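Local structure of maternal protein tudor (Drosophila melanogaster, 4Q5W) at residues E119-L124 and K172-E177; D130-S135 and R162-Y167; T9-E12 and R16-L19; L126-A131 and E168-L173. The protein may act in the Piwi-interacting RNA pathway with Aub and AGO3, and is required during oogenesis for primordial germ cell formation and normal abdominal segmentation. All blocks are in the same frame, centred on the assembly; numbering follows the deposited sequence.

This chain is extended-Tudor 9, one repeat of a much longer protein. From the N terminus, contact 3 closes first, joining strands 5-11 and 16-21 in a short hairpin before any of the other contacts opens. The remaining three all bring helix 122-134 and its approach against the C-terminal helix 166-182 and its approach. Contact 1 spans the longest loop, contact 4 lies within that span and ends on the shared residues Lys172 and Leu173, and contact 2, innermost, shares Asp130 and Ala131 with contact 4. Strands 139-144 and 153-158 lie inside all three. Val11 meets Phe129 and Leu133, and Ile17 meets Phe129, tying helix 122-134 to the sheet.

Contact 1: E119-L124 and K172-E177; sequences EKNKAL and KLVQAE
Leu124 and Val174 meet through methyl groups where the first turn of helix 122-134 passes the C-terminal helix 166-182, and they show how a small contact can be held by shape rather than by polar bonds. In the apolar part, Leu124 CD2 lies 3.9 Å from Val174 CG1, the two side chains sliding past each other in opposite directions. With its CG placed anti to the backbone N (chi1 173°), Leu124 reaches out from its helix to this neighbour. The same Val174 CG1 meets Asn121 CB at 4.2 Å, so one methyl serves both residues. Behind it, Val174 also packs on Ile117 and Thr125, while Leu124 and Asn121 both touch Leu178.

A second kind of contact sets a methyl against a charged group. Leu124 CD1 sits above the flat side of the Glu177 carboxylate, 3.5 Å from OE1 of Glu177 and nearly as close to its other oxygen. The extended chain of Glu177 brings the carboxylate obliquely across the end of the leucine, at the exposed margin.

The hydrogen bonds stay on their own side. Asn121, at the N-cap position, gives its ND2 to Ile117 O and makes no side-chain cap. Lys122 NZ donates to Glu119 O over 2.7 Å, in the carbonyl plane and on a lone pair, which ties the end of helix 116-120 to the start of the next. The polar bonds described here lie at the corner between helices 116-120 and 122-134, whereas cohesion with the C-terminal helix rests on dispersion and the burial of Val174.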
# COMPACT_ATOMS: atom_id res chain seq x y z
N GLU A 119 0.18 -16.06 -10.90
CA GLU A 119 -1.09 -16.61 -10.41
C GLU A 119 -0.97 -18.05 -9.91
O GLU A 119 -1.71 -18.48 -9.02
CB GLU A 119 -2.17 -16.54 -11.49
CG GLU A 119 -2.38 -15.15 -12.07
CD GLU A 119 -2.88 -14.16 -11.04
OE1 GLU A 119 -3.48 -14.58 -10.03
OE2 GLU A 119 -2.66 -12.94 -11.25
N LYS A 120 -0.05 -18.80 -10.50
CA LYS A 120 0.13 -20.20 -10.16
C LYS A 120 1.06 -20.37 -8.96
O LYS A 120 1.16 -21.45 -8.39
CB LYS A 120 0.65 -20.96 -11.38
CG LYS A 120 -0.41 -21.18 -12.44
CD LYS A 120 0.14 -21.81 -13.71
CE LYS A 120 -0.99 -22.21 -14.66
NZ LYS A 120 -0.54 -23.09 -15.78
N ASN A 121 1.74 -19.28 -8.60
CA ASN A 121 2.76 -19.31 -7.56
C ASN A 121 2.64 -18.05 -6.72
O ASN A 121 3.57 -17.26 -6.65
CB ASN A 121 4.15 -19.37 -8.20
CG ASN A 121 4.30 -20.54 -9.17
OD1 ASN A 121 4.41 -21.68 -8.75
ND2 ASN A 121 4.31 -20.25 -10.47
N LYS A 122 1.49 -17.88 -6.07
CA LYS A 122 1.18 -16.60 -5.43
C LYS A 122 2.12 -16.23 -4.27
O LYS A 122 2.66 -15.10 -4.22
CB LYS A 122 -0.26 -16.60 -4.93
CG LYS A 122 -1.31 -16.65 -6.03
CD LYS A 122 -2.73 -16.66 -5.44
CE LYS A 122 -3.79 -16.57 -6.52
NZ LYS A 122 -3.78 -17.77 -7.39
N ALA A 123 2.27 -17.15 -3.33
CA ALA A 123 3.10 -16.90 -2.15
C ALA A 123 4.56 -16.68 -2.52
O ALA A 123 5.22 -15.77 -2.02
CB ALA A 123 2.96 -18.03 -1.13
N LEU A 124 5.08 -17.51 -3.42
CA LEU A 124 6.48 -17.36 -3.83
C LEU A 124 6.69 -16.03 -4.57
O LEU A 124 7.70 -15.36 -4.39
CB LEU A 124 6.91 -18.54 -4.70
CG LEU A 124 8.30 -18.47 -5.35
CD1 LEU A 124 9.39 -18.28 -4.32
CD2 LEU A 124 8.53 -19.75 -6.14
N LYS A 172 11.46 -14.06 -13.83
CA LYS A 172 12.74 -14.77 -13.93
C LYS A 172 13.17 -15.38 -12.60
O LYS A 172 13.55 -16.55 -12.56
CB LYS A 172 13.84 -13.84 -14.47
CG LYS A 172 15.18 -14.55 -14.62
CD LYS A 172 16.20 -13.69 -15.35
CE LYS A 172 16.73 -12.58 -14.49
NZ LYS A 172 17.77 -11.79 -15.22
N LEU A 173 13.10 -14.60 -11.52
CA LEU A 173 13.46 -15.08 -10.19
C LEU A 173 12.57 -16.21 -9.68
O LEU A 173 13.06 -17.15 -9.07
CB LEU A 173 13.46 -13.94 -9.17
CG LEU A 173 14.49 -12.82 -9.32
CD1 LEU A 173 14.39 -11.84 -8.16
CD2 LEU A 173 15.92 -13.36 -9.43
N VAL A 174 11.26 -16.10 -9.92
CA VAL A 174 10.33 -17.14 -9.48
C VAL A 174 10.57 -18.43 -10.26
O VAL A 174 10.63 -19.52 -9.69
CB VAL A 174 8.86 -16.67 -9.64
CG1 VAL A 174 7.88 -17.84 -9.46
CG2 VAL A 174 8.54 -15.55 -8.64
N GLN A 175 10.74 -18.31 -11.58
CA GLN A 175 11.00 -19.49 -12.40
C GLN A 175 12.31 -20.15 -12.00
O GLN A 175 12.42 -21.38 -12.02
CB GLN A 175 11.02 -19.11 -13.88
CG GLN A 175 9.65 -18.71 -14.43
CD GLN A 175 8.71 -19.89 -14.59
OE1 GLN A 175 7.99 -20.26 -13.66
NE2 GLN A 175 8.69 -20.47 -15.79
N ALA A 176 13.30 -19.35 -11.63
CA ALA A 176 14.61 -19.87 -11.28
C ALA A 176 14.56 -20.69 -9.99
O ALA A 176 15.22 -21.72 -9.88
CB ALA A 176 15.63 -18.74 -11.15
N GLU A 177 13.75 -20.24 -9.03
CA GLU A 177 13.59 -20.95 -7.77
C GLU A 177 12.79 -22.24 -7.97
O GLU A 177 13.16 -23.29 -7.45
CB GLU A 177 12.92 -20.05 -6.72
CG GLU A 177 12.77 -20.72 -5.36
CD GLU A 177 12.62 -19.71 -4.23
OE1 GLU A 177 12.12 -20.10 -3.15
OE2 GLU A 177 13.04 -18.54 -4.40

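Contact 2: D130-S135 and R162-Y167; sequences DALLDS and RSLKIY
Leu132 and Leu164 form the tight half of this contact, in which the last turns of helix 122-134 face the loop leading into helix 166-182. Leu132 CD1 approaches Leu164 CD2 to 3.7 Å. Its other branch, CD2, rests 4.0 Å from Ile166 CG2, so the forked end of one leucine serves two partners. Ile166 turns CG2 toward Leu132 by holding that methyl anti to its own backbone N, and it leans as well on Met112 of strand 108-112. His169 of the C-terminal helix touches both leucines and flanks the apolar patch.

The exposed side is quite different in character. There the Arg162 guanidinium reaches Ser135 end-on, with both terminal nitrogens directed at a single oxygen: NH1 donates to Ser135 OG at 2.8 Å, and NH2 donates to the same OG at 3.0 Å. The oxygen lies close to the guanidinium plane, but the shared acceptor bends both bonds, with N-H...O angles of 148° and 136°. Ser135 OG in turn donates at 2.6 Å back to Leu132 O in the same segment. Asp160 forms a salt bridge with Arg162 NH1 and probably helps to orient the group.

Three hydrogen bonds thus grip one hydroxyl, which accepts twice and donates once. A cation so close would probably polarise the hydroxyl and strengthen its bond to Leu132 O, coupling the loop to segment 130-135 beside a mainly apolar patch.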
# COMPACT_ATOMS: atom_id res chain seq x y z
N ASP A 130 8.55 -8.83 -2.47
CA ASP A 130 8.86 -8.07 -1.26
C ASP A 130 10.36 -7.83 -1.13
O ASP A 130 10.79 -6.72 -0.80
CB ASP A 130 8.34 -8.78 -0.01
CG ASP A 130 6.84 -8.62 0.18
OD1 ASP A 130 6.29 -7.57 -0.21
OD2 ASP A 130 6.21 -9.55 0.73
N ALA A 131 11.15 -8.86 -1.42
CA ALA A 131 12.60 -8.76 -1.33
C ALA A 131 13.14 -7.81 -2.39
O ALA A 131 14.05 -7.03 -2.13
CB ALA A 131 13.23 -10.13 -1.47
N LEU A 132 12.57 -7.89 -3.59
CA LEU A 132 12.89 -6.99 -4.69
C LEU A 132 12.61 -5.52 -4.33
O LEU A 132 13.44 -4.63 -4.58
CB LEU A 132 12.07 -7.39 -5.92
CG LEU A 132 12.59 -7.03 -7.31
CD1 LEU A 132 14.07 -7.37 -7.40
CD2 LEU A 132 11.80 -7.80 -8.36
N LEU A 133 11.45 -5.28 -3.74
CA LEU A 133 11.08 -3.92 -3.36
C LEU A 133 11.96 -3.41 -2.22
O LEU A 133 12.34 -2.24 -2.20
CB LEU A 133 9.59 -3.85 -2.97
CG LEU A 133 8.60 -4.06 -4.12
CD1 LEU A 133 7.16 -4.06 -3.62
CD2 LEU A 133 8.80 -3.02 -5.20
N ASP A 134 12.28 -4.28 -1.27
CA ASP A 134 13.16 -3.88 -0.18
C ASP A 134 14.50 -3.41 -0.74
O ASP A 134 15.12 -2.48 -0.21
CB ASP A 134 13.35 -5.02 0.82
CG ASP A 134 13.93 -4.55 2.14
OD1 ASP A 134 13.19 -3.88 2.91
OD2 ASP A 134 15.11 -4.83 2.41
N SER A 135 14.93 -4.03 -1.83
CA SER A 135 16.22 -3.68 -2.44
C SER A 135 16.26 -2.27 -3.05
O SER A 135 17.35 -1.76 -3.34
CB SER A 135 16.66 -4.74 -3.47
OG SER A 135 16.05 -4.54 -4.73
N ARG A 162 20.40 0.09 -11.08
CA ARG A 162 20.13 -1.16 -11.79
C ARG A 162 19.07 -0.98 -12.86
O ARG A 162 19.08 -1.69 -13.87
CB ARG A 162 19.65 -2.25 -10.83
CG ARG A 162 20.62 -2.59 -9.71
CD ARG A 162 19.93 -3.48 -8.69
NE ARG A 162 18.85 -2.79 -7.99
CZ ARG A 162 17.99 -3.39 -7.17
NH1 ARG A 162 17.03 -2.69 -6.57
NH2 ARG A 162 18.09 -4.70 -6.96
N SER A 163 18.15 -0.05 -12.63
CA SER A 163 16.96 0.09 -13.46
C SER A 163 16.34 -1.27 -13.72
O SER A 163 16.06 -1.64 -14.86
CB SER A 163 17.26 0.82 -14.77
OG SER A 163 17.43 2.21 -14.56
N LEU A 164 16.12 -2.02 -12.65
CA LEU A 164 15.63 -3.38 -12.75
C LEU A 164 14.18 -3.41 -13.22
O LEU A 164 13.32 -2.73 -12.65
CB LEU A 164 15.80 -4.07 -11.42
CG LEU A 164 15.44 -5.54 -11.35
CD1 LEU A 164 16.50 -6.25 -10.53
CD2 LEU A 164 14.05 -5.70 -10.73
N LYS A 165 13.91 -4.18 -14.27
CA LYS A 165 12.58 -4.25 -14.87
C LYS A 165 11.77 -5.28 -14.11
O LYS A 165 11.97 -6.49 -14.27
CB LYS A 165 12.68 -4.65 -16.34
CG LYS A 165 13.59 -3.74 -17.16
CD LYS A 165 13.72 -4.23 -18.61
CE LYS A 165 14.35 -3.14 -19.48
NZ LYS A 165 14.50 -3.53 -20.92
N ILE A 166 10.87 -4.81 -13.26
CA ILE A 166 10.28 -5.67 -12.25
C ILE A 166 9.41 -6.80 -12.80
O ILE A 166 9.47 -7.91 -12.31
CB ILE A 166 9.56 -4.85 -11.18
CG1 ILE A 166 10.57 -3.97 -10.46
CG2 ILE A 166 8.88 -5.77 -10.17
CD1 ILE A 166 9.94 -2.91 -9.59
N TYR A 167 8.61 -6.51 -13.82
CA TYR A 167 7.72 -7.53 -14.37
C TYR A 167 8.53 -8.72 -14.89
O TYR A 167 8.30 -9.88 -14.52
CB TYR A 167 6.83 -6.93 -15.46
CG TYR A 167 5.97 -7.94 -16.21
CD1 TYR A 167 4.94 -8.62 -15.56
CD2 TYR A 167 6.17 -8.20 -17.56
CE1 TYR A 167 4.15 -9.54 -16.24
CE2 TYR A 167 5.37 -9.11 -18.25
CZ TYR A 167 4.36 -9.78 -17.57
OH TYR A 167 3.56 -10.68 -18.23

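Contact 3: T9-E12 and R16-L19; sequences THVE and RIYL
His10 and Tyr18 face each other in the antiparallel hairpin of strands 5-11 and 16-21, part of the sheet that, as in other extended Tudor domains, probably belongs to the SN-like, OB-type half. They are a hydrogen-bonded pair, with Tyr18 N donating to His10 O at 2.9 Å. Thr9 N also donates to Tyr18 O, at 3.0 Å; Thr9 and His10 thus share one opposite residue, a classic beta bulge.

Along His10, CB lies 4.0 Å from Tyr18 CB, and with CG anti to the backbone N (chi1 178°) the imidazole runs beside the phenol in the same direction. CG follows, 4.2 Å from Tyr18 CD1, and CD2 comes closer, 3.7 Å from the same carbon, which meets the imidazole at its edge; the ring planes are 52° apart. At the tip, NE2 donates to Glu12 OE1 over 3.1 Å in a nearly straight bond (167°), close to the imidazole plane. An alanine in place of His10 is likely to leave Glu12 OE1 without this donor and to uncover one side of Tyr18.

The sheet's other face carries Val11 and Ile17, a non-hydrogen-bonded pair turned to Phe129 of helix 122-134. Beyond the bulge, Glu12 N donates to Arg16 O. One water finishes the outer end, donating to Glu12 OE1 and accepting from Arg16 NE at 2.9 Å, with a weak link to Tyr18 OH.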
# COMPACT_ATOMS: atom_id res chain seq x y z
N THR A 9 3.85 1.47 -1.27
CA THR A 9 3.53 1.46 0.16
C THR A 9 2.80 0.19 0.61
O THR A 9 2.80 -0.12 1.81
CB THR A 9 2.72 2.71 0.57
OG1 THR A 9 1.62 2.90 -0.33
CG2 THR A 9 3.61 3.94 0.53
N HIS A 10 2.19 -0.54 -0.32
CA HIS A 10 1.53 -1.81 0.03
C HIS A 10 1.29 -2.67 -1.19
O HIS A 10 0.83 -2.20 -2.22
CB HIS A 10 0.18 -1.59 0.72
CG HIS A 10 -0.53 -2.87 1.05
ND1 HIS A 10 -0.06 -3.77 1.98
CD2 HIS A 10 -1.68 -3.40 0.56
CE1 HIS A 10 -0.88 -4.80 2.05
NE2 HIS A 10 -1.87 -4.60 1.20
N VAL A 11 1.58 -3.96 -1.06
CA VAL A 11 1.29 -4.89 -2.13
C VAL A 11 0.22 -5.88 -1.69
O VAL A 11 0.44 -6.66 -0.77
CB VAL A 11 2.54 -5.67 -2.54
CG1 VAL A 11 2.17 -6.76 -3.57
CG2 VAL A 11 3.56 -4.72 -3.10
N GLU A 12 -0.94 -5.85 -2.34
CA GLU A 12 -1.98 -6.84 -2.06
C GLU A 12 -1.71 -8.08 -2.91
O GLU A 12 -1.76 -9.22 -2.43
CB GLU A 12 -3.36 -6.28 -2.38
CG GLU A 12 -4.50 -7.19 -1.95
CD GLU A 12 -4.62 -7.30 -0.44
OE1 GLU A 12 -4.24 -6.34 0.28
OE2 GLU A 12 -5.08 -8.35 0.04
N ARG A 16 -2.59 -5.46 -7.75
CA ARG A 16 -3.16 -4.48 -6.85
C ARG A 16 -2.07 -3.93 -5.94
O ARG A 16 -1.82 -4.45 -4.85
CB ARG A 16 -4.32 -5.09 -6.04
CG ARG A 16 -5.09 -4.08 -5.19
CD ARG A 16 -6.33 -4.72 -4.60
NE ARG A 16 -6.96 -3.88 -3.58
CZ ARG A 16 -7.97 -3.05 -3.81
NH1 ARG A 16 -8.48 -2.32 -2.83
NH2 ARG A 16 -8.46 -2.93 -5.03
N ILE A 17 -1.42 -2.87 -6.41
CA ILE A 17 -0.27 -2.31 -5.73
C ILE A 17 -0.57 -0.85 -5.40
O ILE A 17 -0.93 -0.09 -6.29
CB ILE A 17 0.97 -2.37 -6.64
CG1 ILE A 17 1.27 -3.82 -7.03
CG2 ILE A 17 2.21 -1.76 -5.96
CD1 ILE A 17 2.39 -3.93 -8.06
N TYR A 18 -0.42 -0.48 -4.13
CA TYR A 18 -0.59 0.90 -3.68
C TYR A 18 0.70 1.70 -3.84
O TYR A 18 1.74 1.28 -3.33
CB TYR A 18 -1.01 0.93 -2.20
CG TYR A 18 -2.43 0.47 -1.96
CD1 TYR A 18 -2.74 -0.88 -1.89
CD2 TYR A 18 -3.44 1.39 -1.76
CE1 TYR A 18 -4.04 -1.30 -1.66
CE2 TYR A 18 -4.75 0.99 -1.52
CZ TYR A 18 -5.04 -0.36 -1.47
OH TYR A 18 -6.34 -0.77 -1.24
N LEU A 19 0.64 2.84 -4.53
CA LEU A 19 1.81 3.68 -4.74
C LEU A 19 1.51 5.13 -4.42
O LEU A 19 0.44 5.62 -4.74
CB LEU A 19 2.26 3.68 -6.21
CG LEU A 19 2.91 2.45 -6.82
CD1 LEU A 19 1.84 1.45 -7.07
CD2 LEU A 19 3.62 2.79 -8.12
O HOH W 1 -6.01 -4.08 -0.90

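Contact 4: L126-A131 and E168-L173; sequences LTTFDA and EHLQKL
Thr128 and Phe129, neighbours on helix 122-134, receive the forked end of Leu170 from helix 166-182. One branch, Leu170 CD1, comes within 3.7 Å of Thr128 CG2 and within 3.6 Å of Phe129 N, so that it presses on backbone as well as side chain. The other, Leu170 CD2, lies 4.0 Å from Phe129 CB, and the two side chains cross at about a right angle. Thr128 CG2 also rests on Leu173, 3.7 Å from Leu173 CB, and so this methyl fits between two leucines one turn apart. A glycine in place of Leu170 would probably open a gap beside Thr128 and Phe129 and leave the two helices less firmly spaced.

Torsions set up this meeting. With Leu170 CG anti to its backbone N (chi1 -173°), both methyls extend toward the opposite helix. Thr128 holds CG2 out in the same way, while its OG1 bonds back to Leu124 O within the helix. A water donates to that OG1 at 2.8 Å and, weakly, to Leu173 O, making a polar bridge at the edge of the apolar contact.

Farther out, Phe118 and Thr125 pack on Leu170, and Phe129 lies against Val11 and Ile17 of the sheet. The short helical segments cross at 126°, their axes 9.9 Å apart. This is helix-on-helix packing beside a mixed beta-sheet, consistent with the SN-like, OB-type domain that accompanies the Tudor core in extended Tudor modules.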
# COMPACT_ATOMS: atom_id res chain seq x y z
N LEU A 126 4.94 -13.29 -4.20
CA LEU A 126 4.83 -12.14 -3.31
C LEU A 126 6.04 -11.97 -2.38
O LEU A 126 6.47 -10.84 -2.11
CB LEU A 126 3.51 -12.16 -2.54
CG LEU A 126 2.33 -11.89 -3.48
CD1 LEU A 126 1.08 -11.57 -2.67
CD2 LEU A 126 2.64 -10.78 -4.50
N THR A 127 6.60 -13.07 -1.90
CA THR A 127 7.79 -12.98 -1.05
C THR A 127 9.01 -12.53 -1.86
O THR A 127 9.84 -11.75 -1.36
CB THR A 127 8.07 -14.31 -0.28
OG1 THR A 127 9.15 -14.11 0.64
CG2 THR A 127 8.40 -15.45 -1.22
N THR A 128 9.11 -13.01 -3.10
CA THR A 128 10.19 -12.58 -3.98
C THR A 128 10.03 -11.09 -4.31
O THR A 128 11.01 -10.36 -4.33
CB THR A 128 10.23 -13.43 -5.26
OG1 THR A 128 10.30 -14.81 -4.88
CG2 THR A 128 11.47 -13.08 -6.12
N PHE A 129 8.80 -10.66 -4.55
CA PHE A 129 8.52 -9.26 -4.88
C PHE A 129 8.90 -8.38 -3.68
O PHE A 129 9.51 -7.32 -3.84
CB PHE A 129 7.03 -9.13 -5.22
CG PHE A 129 6.63 -7.80 -5.84
CD1 PHE A 129 7.57 -6.91 -6.36
CD2 PHE A 129 5.28 -7.47 -5.92
CE1 PHE A 129 7.18 -5.71 -6.93
CE2 PHE A 129 4.88 -6.26 -6.49
CZ PHE A 129 5.82 -5.38 -6.99
N ASP A 130 8.55 -8.83 -2.47
CA ASP A 130 8.86 -8.07 -1.26
C ASP A 130 10.36 -7.83 -1.13
O ASP A 130 10.79 -6.72 -0.80
CB ASP A 130 8.34 -8.78 -0.01
CG ASP A 130 6.84 -8.62 0.18
OD1 ASP A 130 6.29 -7.57 -0.21
OD2 ASP A 130 6.21 -9.55 0.73
N ALA A 131 11.15 -8.86 -1.42
CA ALA A 131 12.60 -8.76 -1.33
C ALA A 131 13.14 -7.81 -2.39
O ALA A 131 14.05 -7.03 -2.13
CB ALA A 131 13.23 -10.13 -1.47
N GLU A 168 9.51 -8.43 -15.74
CA GLU A 168 10.35 -9.46 -16.30
C GLU A 168 11.27 -10.10 -15.27
O GLU A 168 11.45 -11.31 -15.27
CB GLU A 168 11.13 -8.92 -17.49
CG GLU A 168 10.25 -8.54 -18.68
CD GLU A 168 9.66 -7.14 -18.59
OE1 GLU A 168 9.93 -6.44 -17.59
OE2 GLU A 168 8.93 -6.74 -19.53
N HIS A 169 11.87 -9.29 -14.39
CA HIS A 169 12.79 -9.82 -13.40
C HIS A 169 12.10 -10.72 -12.38
O HIS A 169 12.65 -11.75 -11.96
CB HIS A 169 13.49 -8.69 -12.65
CG HIS A 169 14.73 -9.13 -11.95
ND1 HIS A 169 15.91 -9.39 -12.62
CD2 HIS A 169 14.97 -9.41 -10.64
CE1 HIS A 169 16.83 -9.78 -11.75
NE2 HIS A 169 16.28 -9.79 -10.54
N LEU A 170 10.90 -10.33 -11.98
CA LEU A 170 10.16 -11.11 -10.98
C LEU A 170 9.80 -12.48 -11.54
O LEU A 170 9.91 -13.49 -10.85
CB LEU A 170 8.91 -10.37 -10.54
CG LEU A 170 8.14 -11.00 -9.38
CD1 LEU A 170 9.02 -11.17 -8.14
CD2 LEU A 170 6.92 -10.15 -9.06
N GLN A 171 9.38 -12.51 -12.80
CA GLN A 171 9.10 -13.78 -13.46
C GLN A 171 10.34 -14.67 -13.49
O GLN A 171 10.27 -15.87 -13.21
CB GLN A 171 8.61 -13.57 -14.88
CG GLN A 171 7.20 -13.03 -14.98
CD GLN A 171 6.81 -12.75 -16.41
OE1 GLN A 171 6.10 -13.54 -17.04
NE2 GLN A 171 7.26 -11.61 -16.93
N LYS A 172 11.46 -14.06 -13.83
CA LYS A 172 12.74 -14.77 -13.93
C LYS A 172 13.17 -15.38 -12.60
O LYS A 172 13.55 -16.55 -12.56
CB LYS A 172 13.84 -13.84 -14.47
CG LYS A 172 15.18 -14.55 -14.62
CD LYS A 172 16.20 -13.69 -15.35
CE LYS A 172 16.73 -12.58 -14.49
NZ LYS A 172 17.77 -11.79 -15.22
N LEU A 173 13.10 -14.60 -11.52
CA LEU A 173 13.46 -15.08 -10.19
C LEU A 173 12.57 -16.21 -9.68
O LEU A 173 13.06 -17.15 -9.07
CB LEU A 173 13.46 -13.94 -9.17
CG LEU A 173 14.49 -12.82 -9.32
CD1 LEU A 173 14.39 -11.84 -8.16
CD2 LEU A 173 15.92 -13.36 -9.43
O HOH W 2 11.94 -16.75 -6.11